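Local coordinates for vitamin B12-binding protein (Vibrio cholerae O395, PDB 5YSC) that binds vitamin B12 in the periplasm and probably delivers it to the BtuC subunits of the BtuCDF ABC transporter, at residues 43-48 with 58-63; 21-26 with 37-42; 66-71 with 87-92; 78-83 with 100-105. All blocks are in the same frame, centred on the assembly; numbering follows the deposited sequence.

Interaction 1: residues 43-48 with 58-63; sequences LVAVSE and ELERVA. With SO4 (sulfate ion), chain C.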
loop_
_atom_site.group_PDB
_atom_site.type_symbol
_atom_site.label_atom_id
_atom_site.label_comp_id
_atom_site.label_asym_id
_atom_site.label_seq_id
_atom_site.Cartn_x
_atom_site.Cartn_y
_atom_site.Cartn_z
ATOM N N LEU A 43 19.989 0.844 6.878
ATOM C CA LEU A 43 18.914 0.935 7.848
ATOM C C LEU A 43 19.380 0.533 9.228
ATOM O O LEU A 43 20.024 -0.511 9.424
ATOM C CB LEU A 43 17.732 0.055 7.451
ATOM C CG LEU A 43 16.992 0.523 6.225
ATOM C CD1 LEU A 43 16.076 -0.596 5.692
ATOM C CD2 LEU A 43 16.170 1.748 6.534
ATOM N N VAL A 44 19.013 1.349 10.209
ATOM C CA VAL A 44 19.295 1.048 11.605
ATOM C C VAL A 44 18.020 0.906 12.427
ATOM O O VAL A 44 18.103 0.519 13.598
ATOM C CB VAL A 44 20.240 2.096 12.244
ATOM C CG1 VAL A 44 21.568 2.157 11.515
ATOM C CG2 VAL A 44 19.603 3.477 12.256
ATOM N N ALA A 45 16.849 1.208 11.856
ATOM C CA ALA A 45 15.577 0.893 12.492
ATOM C C ALA A 45 14.467 1.031 11.462
ATOM O O ALA A 45 14.608 1.757 10.463
ATOM C CB ALA A 45 15.275 1.796 13.699
ATOM N N VAL A 46 13.368 0.333 11.729
ATOM C CA VAL A 46 12.218 0.282 10.836
ATOM C C VAL A 46 10.955 0.273 11.696
ATOM O O VAL A 46 11.012 0.461 12.917
ATOM C CB VAL A 46 12.281 -0.942 9.898
ATOM C CG1 VAL A 46 13.503 -0.856 8.975
ATOM C CG2 VAL A 46 12.221 -2.231 10.696
ATOM N N SER A 47 9.806 0.075 11.066
ATOM C CA SER A 47 8.516 0.010 11.723
ATOM C C SER A 47 8.122 -1.427 12.036
ATOM O O SER A 47 8.669 -2.376 11.483
ATOM C CB SER A 47 7.454 0.635 10.836
ATOM O OG SER A 47 7.090 -0.248 9.796
ATOM N N GLU A 48 7.164 -1.568 12.949
ATOM C CA GLU A 48 6.429 -2.817 13.066
ATOM C C GLU A 48 5.827 -3.136 11.703
ATOM O O GLU A 48 5.472 -2.239 10.936
ATOM C CB GLU A 48 5.327 -2.715 14.139
ATOM C CG GLU A 48 5.862 -2.740 15.579
ATOM C CD GLU A 48 4.778 -2.597 16.668
ATOM O OE1 GLU A 48 3.653 -3.114 16.534
ATOM O OE2 GLU A 48 5.074 -1.925 17.680
ATOM N N GLU A 58 15.082 -8.360 11.311
ATOM C CA GLU A 58 16.233 -8.311 12.215
ATOM C C GLU A 58 16.498 -6.927 12.824
ATOM O O GLU A 58 17.245 -6.817 13.723
ATOM C CB GLU A 58 17.527 -8.752 11.454
ATOM C CG GLU A 58 18.737 -9.013 12.310
ATOM C CD GLU A 58 19.864 -9.738 11.638
ATOM O OE1 GLU A 58 19.926 -9.708 10.454
ATOM O OE2 GLU A 58 20.672 -10.363 12.350
ATOM N N LEU A 59 15.879 -5.908 12.312
ATOM C CA LEU A 59 16.167 -4.575 12.752
ATOM C C LEU A 59 15.281 -4.062 13.838
ATOM O O LEU A 59 14.202 -4.455 13.951
ATOM C CB LEU A 59 16.102 -3.649 11.595
ATOM C CG LEU A 59 16.941 -3.955 10.367
ATOM C CD1 LEU A 59 16.638 -3.119 9.137
ATOM C CD2 LEU A 59 18.376 -3.827 10.740
ATOM N N GLU A 60 15.766 -3.138 14.660
ATOM C CA GLU A 60 14.877 -2.737 15.734
ATOM C C GLU A 60 13.738 -1.864 15.204
ATOM O O GLU A 60 13.824 -1.258 14.132
ATOM C CB GLU A 60 15.629 -2.058 16.885
ATOM C CG GLU A 60 16.416 -0.842 16.594
ATOM C CD GLU A 60 17.082 -0.310 17.866
ATOM O OE1 GLU A 60 16.645 -0.660 18.991
ATOM O OE2 GLU A 60 18.060 0.440 17.743
ATOM N N ARG A 61 12.633 -1.875 15.944
ATOM C CA ARG A 61 11.402 -1.180 15.586
ATOM C C ARG A 61 11.289 0.136 16.347
ATOM O O ARG A 61 11.571 0.191 17.548
ATOM C CB ARG A 61 10.206 -2.058 15.900
ATOM C CG ARG A 61 9.882 -3.028 14.806
ATOM C CD ARG A 61 10.631 -4.336 14.835
ATOM N NE ARG A 61 10.064 -5.139 13.746
ATOM C CZ ARG A 61 10.655 -5.416 12.588
ATOM N NH1 ARG A 61 11.922 -5.087 12.351
ATOM N NH2 ARG A 61 9.972 -6.083 11.681
ATOM N N VAL A 62 10.879 1.193 15.650
ATOM C CA VAL A 62 10.694 2.482 16.316
ATOM C C VAL A 62 9.352 3.096 15.965
ATOM O O VAL A 62 9.127 4.282 16.209
ATOM C CB VAL A 62 11.830 3.458 15.980
ATOM C CG1 VAL A 62 13.143 2.985 16.634
ATOM C CG2 VAL A 62 11.994 3.635 14.480
ATOM N N ALA A 63 8.446 2.327 15.381
ATOM C CA ALA A 63 7.177 2.930 14.990
ATOM C C ALA A 63 6.119 1.856 14.795
ATOM O O ALA A 63 6.412 0.733 14.381
ATOM C CB ALA A 63 7.305 3.761 13.715
HETATM S S SO4 C . 6.993 -6.568 14.086
HETATM O O1 SO4 C . 7.448 -6.614 12.686
HETATM O O2 SO4 C . 7.174 -7.878 14.713
HETATM O O3 SO4 C . 5.572 -6.225 14.094
HETATM O O4 SO4 C . 7.766 -5.603 14.869
HETATM O O HOH W 1 18.316 -2.240 14.061
HETATM O O HOH W 2 20.250 0.127 15.247
#
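Val46 and Arg61 form a single beta bridge where segment 43-48 runs on from the outermost strand of the parallel sheet in this lobe of the periplasmic binding protein. Val46 N donates to Glu60 O (2.9 Å), and Val46 O receives Val62 N (2.8 Å) together with a longer CA-H contact from Arg61. Glu48 N reaches Ala63 O at 2.8 Å and holds the two segments together at the pocket end. The tight part is apolar. Leu59 CD1 sits against Leu43 CB and Val46 CG1, the Val46 and Leu59 side chains crossing at about a right angle, while Ala45 CB packs on Val62 CG1 and both lean on Leu76 of helix 70-76. The Glu60 side is looser and wetter: one water takes the N-H of Glu60 and donates to Val44 O, where a second water also donates. The carboxylate of Glu60 makes a salt bridge to Lys72. Glu48, a cyanocobalamin-pocket residue, is held by Asn64 through OE2 and bonds the ligand weakly through OE1. The Arg61 chain bends about its CB-CG bond (chi2 86°), which lays one guanidinium face against Ser47 O, 3.7 Å from the plane. NH1 bonds Leu59 O and Ala56 O, and NH2 bonds Ser50 O. A sulfate, probably from the crystallisation liquor and also held by Tyr49 N, meets the edge: Arg61 NE to O4 at 2.6 Å and NH2 to O1 at 2.8 Å.

Interaction 2: residues 21-26 with 37-42; sequences ERIISL and AGLGDK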
loop_
_atom_site.group_PDB
_atom_site.type_symbol
_atom_site.label_atom_id
_atom_site.label_comp_id
_atom_site.label_asym_id
_atom_site.label_seq_id
_atom_site.Cartn_x
_atom_site.Cartn_y
_atom_site.Cartn_z
ATOM N N GLU A 21 24.253 7.125 6.181
ATOM C CA GLU A 21 24.832 6.041 6.868
ATOM C C GLU A 21 24.000 5.410 7.940
ATOM O O GLU A 21 24.288 4.348 8.281
ATOM C CB GLU A 21 26.101 6.482 7.564
ATOM C CG GLU A 21 27.297 6.686 6.675
ATOM C CD GLU A 21 27.665 5.514 5.761
ATOM O OE1 GLU A 21 28.014 5.777 4.613
ATOM O OE2 GLU A 21 27.673 4.403 6.217
ATOM N N ARG A 22 22.986 6.100 8.442
ATOM C CA ARG A 22 22.141 5.622 9.539
ATOM C C ARG A 22 20.700 5.987 9.172
ATOM O O ARG A 22 20.256 7.110 9.412
ATOM C CB ARG A 22 22.547 6.242 10.870
ATOM C CG ARG A 22 23.961 5.907 11.313
ATOM C CD ARG A 22 24.180 6.338 12.730
ATOM N NE ARG A 22 23.270 5.622 13.614
ATOM C CZ ARG A 22 23.527 4.432 14.140
ATOM N NH1 ARG A 22 24.675 3.824 13.891
ATOM N NH2 ARG A 22 22.631 3.848 14.918
ATOM N N ILE A 23 19.974 5.058 8.556
ATOM C CA ILE A 23 18.668 5.377 7.977
ATOM C C ILE A 23 17.578 4.739 8.829
ATOM O O ILE A 23 17.723 3.611 9.291
ATOM C CB ILE A 23 18.590 4.912 6.506
ATOM C CG1 ILE A 23 19.723 5.536 5.697
ATOM C CG2 ILE A 23 17.285 5.353 5.848
ATOM C CD1 ILE A 23 19.778 5.090 4.238
ATOM N N ILE A 24 16.480 5.462 9.047
ATOM C CA ILE A 24 15.335 4.919 9.776
ATOM C C ILE A 24 14.126 4.979 8.865
ATOM O O ILE A 24 13.899 5.994 8.208
ATOM C CB ILE A 24 15.085 5.695 11.074
ATOM C CG1 ILE A 24 16.213 5.383 12.069
ATOM C CG2 ILE A 24 13.718 5.357 11.692
ATOM C CD1 ILE A 24 16.060 6.106 13.409
ATOM N N SER A 25 13.358 3.887 8.822
ATOM C CA SER A 25 12.105 3.804 8.075
ATOM C C SER A 25 10.941 3.755 9.048
ATOM O O SER A 25 10.940 2.953 9.997
ATOM C CB SER A 25 12.067 2.556 7.195
ATOM O OG SER A 25 10.752 2.334 6.754
ATOM N N LEU A 26 9.937 4.572 8.776
ATOM C CA LEU A 26 8.762 4.646 9.636
ATOM C C LEU A 26 7.540 3.922 9.065
ATOM O O LEU A 26 6.431 4.148 9.550
ATOM C CB LEU A 26 8.427 6.104 9.925
ATOM C CG LEU A 26 9.546 6.933 10.571
ATOM C CD1 LEU A 26 9.050 8.358 10.787
ATOM C CD2 LEU A 26 10.026 6.346 11.897
ATOM N N ALA A 37 15.918 0.825 -3.259
ATOM C CA ALA A 37 16.690 2.008 -3.588
ATOM C C ALA A 37 18.145 1.856 -3.247
ATOM O O ALA A 37 18.878 2.842 -3.364
ATOM C CB ALA A 37 16.124 3.240 -2.859
ATOM N N GLY A 38 18.584 0.674 -2.814
ATOM C CA GLY A 38 19.974 0.499 -2.430
ATOM C C GLY A 38 20.372 1.160 -1.126
ATOM O O GLY A 38 21.511 1.642 -0.995
ATOM N N LEU A 39 19.447 1.217 -0.164
ATOM C CA LEU A 39 19.682 1.762 1.169
ATOM C C LEU A 39 19.590 0.720 2.268
ATOM O O LEU A 39 19.783 1.055 3.445
ATOM C CB LEU A 39 18.666 2.878 1.473
ATOM C CG LEU A 39 18.512 3.981 0.416
ATOM C CD1 LEU A 39 17.498 5.046 0.823
ATOM C CD2 LEU A 39 19.864 4.639 0.207
ATOM N N GLY A 40 19.229 -0.526 1.946
ATOM C CA GLY A 40 18.869 -1.471 2.992
ATOM C C GLY A 40 19.979 -1.716 3.990
ATOM O O GLY A 40 19.720 -1.879 5.192
ATOM N N ASP A 41 21.217 -1.739 3.515
ATOM C CA ASP A 41 22.358 -2.000 4.384
ATOM C C ASP A 41 22.591 -0.884 5.393
ATOM O O ASP A 41 23.275 -1.080 6.395
ATOM C CB ASP A 41 23.621 -2.206 3.552
ATOM C CG ASP A 41 23.547 -3.441 2.689
ATOM O OD1 ASP A 41 22.633 -4.259 2.898
ATOM O OD2 ASP A 41 24.406 -3.594 1.802
ATOM N N LYS A 42 22.023 0.284 5.120
ATOM C CA LYS A 42 22.202 1.449 5.998
ATOM C C LYS A 42 21.039 1.669 6.951
ATOM O O LYS A 42 21.094 2.591 7.776
ATOM C CB LYS A 42 22.422 2.719 5.174
ATOM C CG LYS A 42 23.569 2.652 4.218
ATOM C CD LYS A 42 24.826 2.294 4.915
ATOM C CE LYS A 42 25.973 2.463 3.964
ATOM N NZ LYS A 42 27.146 1.821 4.553
#
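Ile23 N donates to Lys42 O at 2.8 Å, with an N-H...O angle of 160°; the donor stands 32° from the carbonyl plane. The other polar link is a salt bridge, Lys42 NZ to Glu21 OE2 at 3.1 Å, in which the ammonium meets the syn side of the carboxylate oxygen but 26° out of its plane. The two long chains run side by side and point the same way. Each is folded at its second torsion, and Lys42 CE also lies close to Glu21 OE2 (3.4 Å), so the last methylene of the lysine rests against the carboxylate. Inward from this pair, Ile23 extends its CD1 into the corner between Lys42 CB and Leu39 CB, 3.7 Å from each, and crosses Leu39 at about a right angle. Ile23 also packs against Leu80 and Ile82 of the neighbouring strand, so its apolar side continues into the sheet's packing. The chain reaches it after helix 28-36, which ends in a Schellman motif with Gly38 at positive phi, and a short 3-10 turn then leads into strand 43-45. Here, then, is the return of a beta-alpha-beta crossover: the backbone bond starts the pairing of strands 23-25 and 43-45, whereas the salt bridge, on an exposed glutamate, is probably weakened by solvent.

Interaction 3: residues 66-71 with 87-92; sequences QTINIE and GNPPRE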
loop_
_atom_site.group_PDB
_atom_site.type_symbol
_atom_site.label_atom_id
_atom_site.label_comp_id
_atom_site.label_asym_id
_atom_site.label_seq_id
_atom_site.Cartn_x
_atom_site.Cartn_y
_atom_site.Cartn_z
ATOM N N GLN A 66 0.163 3.646 15.959
ATOM C CA GLN A 66 -0.298 4.665 16.887
ATOM C C GLN A 66 0.815 5.595 17.364
ATOM O O GLN A 66 0.558 6.734 17.715
ATOM C CB GLN A 66 -1.003 4.019 18.084
ATOM C CG GLN A 66 -0.246 2.856 18.688
ATOM C CD GLN A 66 -1.146 1.890 19.432
ATOM O OE1 GLN A 66 -2.351 2.107 19.539
ATOM N NE2 GLN A 66 -0.561 0.818 19.955
ATOM N N THR A 67 2.049 5.110 17.351
ATOM C CA THR A 67 3.152 5.818 17.983
ATOM C C THR A 67 4.454 5.703 17.216
ATOM O O THR A 67 4.850 4.598 16.828
ATOM C CB THR A 67 3.401 5.250 19.379
ATOM O OG1 THR A 67 2.150 4.816 19.935
ATOM C CG2 THR A 67 4.055 6.292 20.269
ATOM N N ILE A 68 5.170 6.822 17.117
ATOM C CA ILE A 68 6.574 6.836 16.733
ATOM C C ILE A 68 7.407 6.973 17.999
ATOM O O ILE A 68 7.179 7.888 18.801
ATOM C CB ILE A 68 6.884 7.993 15.775
ATOM C CG1 ILE A 68 6.124 7.840 14.439
ATOM C CG2 ILE A 68 8.383 8.087 15.551
ATOM C CD1 ILE A 68 6.426 8.933 13.439
ATOM N N ASN A 69 8.404 6.096 18.160
ATOM C CA ASN A 69 9.232 6.078 19.357
ATOM C C ASN A 69 10.361 7.086 19.195
ATOM O O ASN A 69 11.486 6.773 18.806
ATOM C CB ASN A 69 9.773 4.679 19.613
ATOM C CG ASN A 69 10.403 4.538 20.985
ATOM O OD1 ASN A 69 10.963 5.496 21.542
ATOM N ND2 ASN A 69 10.315 3.334 21.542
ATOM N N ILE A 70 10.057 8.339 19.545
ATOM C CA ILE A 70 11.029 9.405 19.326
ATOM C C ILE A 70 12.235 9.238 20.236
ATOM O O ILE A 70 13.343 9.595 19.853
ATOM C CB ILE A 70 10.405 10.798 19.504
ATOM C CG1 ILE A 70 9.413 11.028 18.365
ATOM C CG2 ILE A 70 11.495 11.919 19.510
ATOM C CD1 ILE A 70 8.701 12.314 18.425
ATOM N N GLU A 71 12.030 8.740 21.443
ATOM C CA GLU A 71 13.143 8.506 22.354
ATOM C C GLU A 71 14.180 7.605 21.703
ATOM O O GLU A 71 15.372 7.923 21.680
ATOM C CB GLU A 71 12.626 7.885 23.640
ATOM C CG GLU A 71 13.687 7.723 24.721
ATOM C CD GLU A 71 13.105 7.366 26.072
ATOM O OE1 GLU A 71 11.889 7.091 26.173
ATOM O OE2 GLU A 71 13.880 7.367 27.045
ATOM N N GLY A 87 0.355 7.956 6.999
ATOM C CA GLY A 87 0.073 6.995 8.041
ATOM C C GLY A 87 0.730 7.247 9.393
ATOM O O GLY A 87 0.361 6.618 10.390
ATOM N N ASN A 88 1.693 8.068 9.432
ATOM C CA ASN A 88 2.389 8.346 10.688
ATOM C C ASN A 88 1.669 9.457 11.457
ATOM O O ASN A 88 1.074 10.348 10.845
ATOM C CB ASN A 88 3.810 8.834 10.465
ATOM C CG ASN A 88 4.757 7.778 9.899
ATOM O OD1 ASN A 88 5.661 8.134 9.162
ATOM N ND2 ASN A 88 4.630 6.528 10.332
ATOM N N PRO A 89 1.771 9.481 12.784
ATOM C CA PRO A 89 1.117 10.564 13.568
ATOM C C PRO A 89 1.696 11.928 13.236
ATOM O O PRO A 89 2.905 12.140 13.386
ATOM C CB PRO A 89 1.445 10.175 15.013
ATOM C CG PRO A 89 1.902 8.766 14.963
ATOM C CD PRO A 89 2.507 8.557 13.658
ATOM N N PRO A 90 0.857 12.899 12.817
ATOM C CA PRO A 90 1.374 14.219 12.412
ATOM C C PRO A 90 2.222 14.919 13.457
ATOM O O PRO A 90 3.202 15.572 13.117
ATOM C CB PRO A 90 0.093 15.013 12.134
ATOM C CG PRO A 90 -0.905 14.017 11.789
ATOM C CD PRO A 90 -0.585 12.764 12.535
ATOM N N ARG A 91 1.826 14.843 14.728
ATOM C CA ARG A 91 2.571 15.539 15.767
ATOM C C ARG A 91 3.989 15.009 15.870
ATOM O O ARG A 91 4.942 15.775 16.019
ATOM C CB ARG A 91 1.854 15.393 17.114
ATOM C CG ARG A 91 2.622 15.997 18.278
ATOM C CD ARG A 91 1.848 15.915 19.568
ATOM N NE ARG A 91 2.643 16.354 20.707
ATOM C CZ ARG A 91 2.788 17.615 21.103
ATOM N NH1 ARG A 91 3.534 17.889 22.170
ATOM N NH2 ARG A 91 2.214 18.608 20.438
ATOM N N GLU A 92 4.152 13.682 15.809
ATOM C CA GLU A 92 5.483 13.129 15.995
ATOM C C GLU A 92 6.390 13.438 14.807
ATOM O O GLU A 92 7.596 13.670 14.994
ATOM C CB GLU A 92 5.378 11.627 16.273
ATOM C CG GLU A 92 5.112 11.300 17.722
ATOM C CD GLU A 92 3.695 10.875 17.974
ATOM O OE1 GLU A 92 3.473 9.723 18.463
ATOM O OE2 GLU A 92 2.795 11.691 17.671
HETATM O O HOH W 3 1.000 8.893 19.021
#
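Glu92 reaches across from the first turn of helix 90-98 to Ile68 and Ile70, and its side chain can be followed atom by atom. CB lies in a hydrophobic notch, 4.0 Å from Ile68 CB and equally far from Ile70 CD1. CG continues against the same methyl, Ile70 CD1, at 3.8 Å. There the chain bends, with chi2 at 105°, and the carboxylate swings back along the 66-68 backbone instead of running straight outward. OE1 ends up beside Thr67 CG2 and 3.6 Å from Ile68 N, too far for a hydrogen bond, and that buried amide has no partner in the model. What OE1 does have is a water, which donates to it at 2.7 Å and to Gln66 O at 2.6 Å, tying the acid to the loop indirectly.

Ile68 points its own chain toward segment 87-92. Its CG1 packs on Pro89 CD at 3.8 Å, and CD1 goes on to Asn88 CB, crossing that side chain at about a right angle; Leu26 and Leu93 help enclose it. Pro89 CG rests near Gln66 O. Asn88 is fixed from outside, its amide bonded to Trp84 N and Leu26 O.

Two helix starts are thus packed together, with Asn69 as N-cap of helix 70-76, its OD1 taking Lys72 N, and Pro89 in the N-cap position of helix 90-98. The arrangement belongs to the lip of the ligand cleft: Gly87 touches cyanocobalamin, and Glu71, in the first turn of helix 70-76, is predicted to be important for binding BtuC.

Interaction 4: residues 78-83 with 100-105; sequences PDLIIA and GFTIYD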
loop_
_atom_site.group_PDB
_atom_site.type_symbol
_atom_site.label_atom_id
_atom_site.label_comp_id
_atom_site.label_asym_id
_atom_site.label_seq_id
_atom_site.Cartn_x
_atom_site.Cartn_y
_atom_site.Cartn_z
ATOM N N PRO A 78 19.890 9.161 13.466
ATOM C CA PRO A 78 19.820 8.932 12.026
ATOM C C PRO A 78 20.254 10.162 11.262
ATOM O O PRO A 78 20.047 11.292 11.702
ATOM C CB PRO A 78 18.333 8.616 11.792
ATOM C CG PRO A 78 17.635 9.471 12.802
ATOM C CD PRO A 78 18.545 9.382 14.038
ATOM N N ASP A 79 20.871 9.952 10.102
ATOM C CA ASP A 79 21.095 11.062 9.193
ATOM C C ASP A 79 20.059 11.108 8.085
ATOM O O ASP A 79 20.070 12.045 7.287
ATOM C CB ASP A 79 22.519 11.018 8.617
ATOM C CG ASP A 79 22.851 9.713 7.918
ATOM O OD1 ASP A 79 21.964 8.844 7.807
ATOM O OD2 ASP A 79 24.010 9.553 7.472
ATOM N N LEU A 80 19.142 10.133 8.049
ATOM C CA LEU A 80 17.998 10.169 7.143
ATOM C C LEU A 80 16.840 9.383 7.757
ATOM O O LEU A 80 17.033 8.239 8.162
ATOM C CB LEU A 80 18.359 9.567 5.780
ATOM C CG LEU A 80 17.177 9.428 4.817
ATOM C CD1 LEU A 80 16.663 10.814 4.453
ATOM C CD2 LEU A 80 17.573 8.635 3.567
ATOM N N ILE A 81 15.638 9.974 7.774
ATOM C CA ILE A 81 14.420 9.317 8.222
ATOM C C ILE A 81 13.478 9.285 7.023
ATOM O O ILE A 81 13.273 10.300 6.355
ATOM C CB ILE A 81 13.771 10.040 9.424
ATOM C CG1 ILE A 81 14.717 10.084 10.624
ATOM C CG2 ILE A 81 12.431 9.401 9.775
ATOM C CD1 ILE A 81 14.155 10.771 11.854
ATOM N N ILE A 82 12.945 8.110 6.716
ATOM C CA ILE A 82 11.996 7.930 5.633
ATOM C C ILE A 82 10.603 7.881 6.226
ATOM O O ILE A 82 10.228 6.898 6.860
ATOM C CB ILE A 82 12.267 6.653 4.823
ATOM C CG1 ILE A 82 13.721 6.599 4.387
ATOM C CG2 ILE A 82 11.343 6.643 3.632
ATOM C CD1 ILE A 82 14.065 5.253 3.767
ATOM N N ALA A 83 9.857 8.970 6.062
ATOM C CA ALA A 83 8.561 9.105 6.709
ATOM C C ALA A 83 7.414 8.758 5.781
ATOM O O ALA A 83 7.517 8.820 4.567
ATOM C CB ALA A 83 8.355 10.523 7.223
ATOM N N GLY A 100 15.266 18.838 13.692
ATOM C CA GLY A 100 16.284 19.042 12.697
ATOM C C GLY A 100 16.747 17.806 11.962
ATOM O O GLY A 100 17.824 17.833 11.361
ATOM N N PHE A 101 15.975 16.729 11.975
ATOM C CA PHE A 101 16.354 15.547 11.210
ATOM C C PHE A 101 16.091 15.727 9.717
ATOM O O PHE A 101 15.143 16.394 9.286
ATOM C CB PHE A 101 15.604 14.321 11.713
ATOM C CG PHE A 101 16.049 13.861 13.049
ATOM C CD1 PHE A 101 17.281 13.276 13.200
ATOM C CD2 PHE A 101 15.236 14.009 14.158
ATOM C CE1 PHE A 101 17.705 12.842 14.413
ATOM C CE2 PHE A 101 15.653 13.568 15.402
ATOM C CZ PHE A 101 16.901 12.985 15.524
ATOM N N THR A 102 16.959 15.116 8.915
ATOM C CA THR A 102 16.738 15.094 7.486
ATOM C C THR A 102 15.681 14.030 7.222
ATOM O O THR A 102 15.868 12.862 7.583
ATOM C CB THR A 102 18.027 14.804 6.733
ATOM O OG1 THR A 102 18.976 15.843 7.015
ATOM C CG2 THR A 102 17.769 14.784 5.252
ATOM N N ILE A 103 14.564 14.447 6.639
ATOM C CA ILE A 103 13.419 13.576 6.450
ATOM C C ILE A 103 12.996 13.584 4.998
ATOM O O ILE A 103 12.736 14.645 4.412
ATOM C CB ILE A 103 12.229 13.993 7.330
ATOM C CG1 ILE A 103 12.619 13.947 8.797
ATOM C CG2 ILE A 103 11.029 13.065 7.073
ATOM C CD1 ILE A 103 11.761 14.796 9.682
ATOM N N TYR A 104 12.850 12.392 4.431
ATOM C CA TYR A 104 12.221 12.219 3.150
ATOM C C TYR A 104 10.762 11.854 3.381
ATOM O O TYR A 104 10.464 10.875 4.058
ATOM C CB TYR A 104 12.965 11.148 2.341
ATOM C CG TYR A 104 12.293 10.928 1.019
ATOM C CD1 TYR A 104 12.502 11.804 -0.041
ATOM C CD2 TYR A 104 11.409 9.868 0.839
ATOM C CE1 TYR A 104 11.872 11.633 -1.232
ATOM C CE2 TYR A 104 10.781 9.682 -0.363
ATOM C CZ TYR A 104 11.019 10.563 -1.407
ATOM O OH TYR A 104 10.366 10.443 -2.596
ATOM N N ASP A 105 9.851 12.657 2.839
ATOM C CA ASP A 105 8.427 12.359 2.932
ATOM C C ASP A 105 8.002 11.455 1.776
ATOM O O ASP A 105 7.998 11.894 0.619
ATOM C CB ASP A 105 7.608 13.641 2.889
ATOM C CG ASP A 105 7.736 14.448 4.126
ATOM O OD1 ASP A 105 7.516 13.889 5.226
ATOM O OD2 ASP A 105 8.066 15.657 3.954
HETATM O O HOH W 4 19.145 13.786 9.978
HETATM O O HOH W 5 21.160 14.347 7.948
#
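Ile81 O is gripped twice from the next strand: Tyr104 N donates to it at 2.9 Å, and Ile103 adds a CA-H...O contact. In that contact Ile103 CA lies 3.3 Å from Ile81 O. This is the parallel strand pairing of a beta-alpha-beta unit, in which strand 80-83 is joined through helix 90-98 to strand 103-105 at the sheet edge. The strands run 20° apart. Ile81 N donates to Thr102 O, so both backbone polar groups of Ile81 are used on this neighbour. Ala83 N donates to Tyr104 O at 2.8 Å. On the side facing helix 90-98, Ala83 CB meets Ile103 CG2 at 3.7 Å, and Ile81 CB lies near Ile103 CG1. Leu96 of that helix packs on Ile103 and on Phe101. Ile81 CD1 makes an off-centre CH-pi contact with the Phe101 ring, 4.3 Å from its centroid, while the CD1-CE1 side of the ring meets Pro78, CE1 to CD at 3.6 Å. The other side carries Tyr104, whose first torsion is trans (chi1 178°), which brings the side chain against Ala120 and Leu121 of helix 112-122; Ile82 CG2 touches its ring at the edge. In the loops leading into the strands, waters bridge the segments. One accepts Thr102 N and gives to Pro78 O, and another donates to Asp79 O at 2.6 Å while hydrogen-bonded to Thr102 OG1.

Interactions 1, 2 and 4 all build on one parallel sheet, ordered 43-45, 23-25, 80-83, 103-105. Interaction 4 is a regular strand pairing at one edge, and interaction 1 adds a loop to the other edge strand; interaction 2 ties the turn leading into strand 43-45 to the start of strand 23-25. Direct backbone hydrogen bonds mark all three, whereas interaction 3, joining helix starts at the cleft, relies on apolar packing and a water. Interaction 4 has no fully exposed residue in contact, whereas 1, 2 and 3 each reach the surface, with a salt bridge in 2 and a sulfate in 1. Probable hydrogen bonds from Asn69 N to Val62 O and from Asn88 ND2 to Leu26 O join interaction 3 to 1 and to 2.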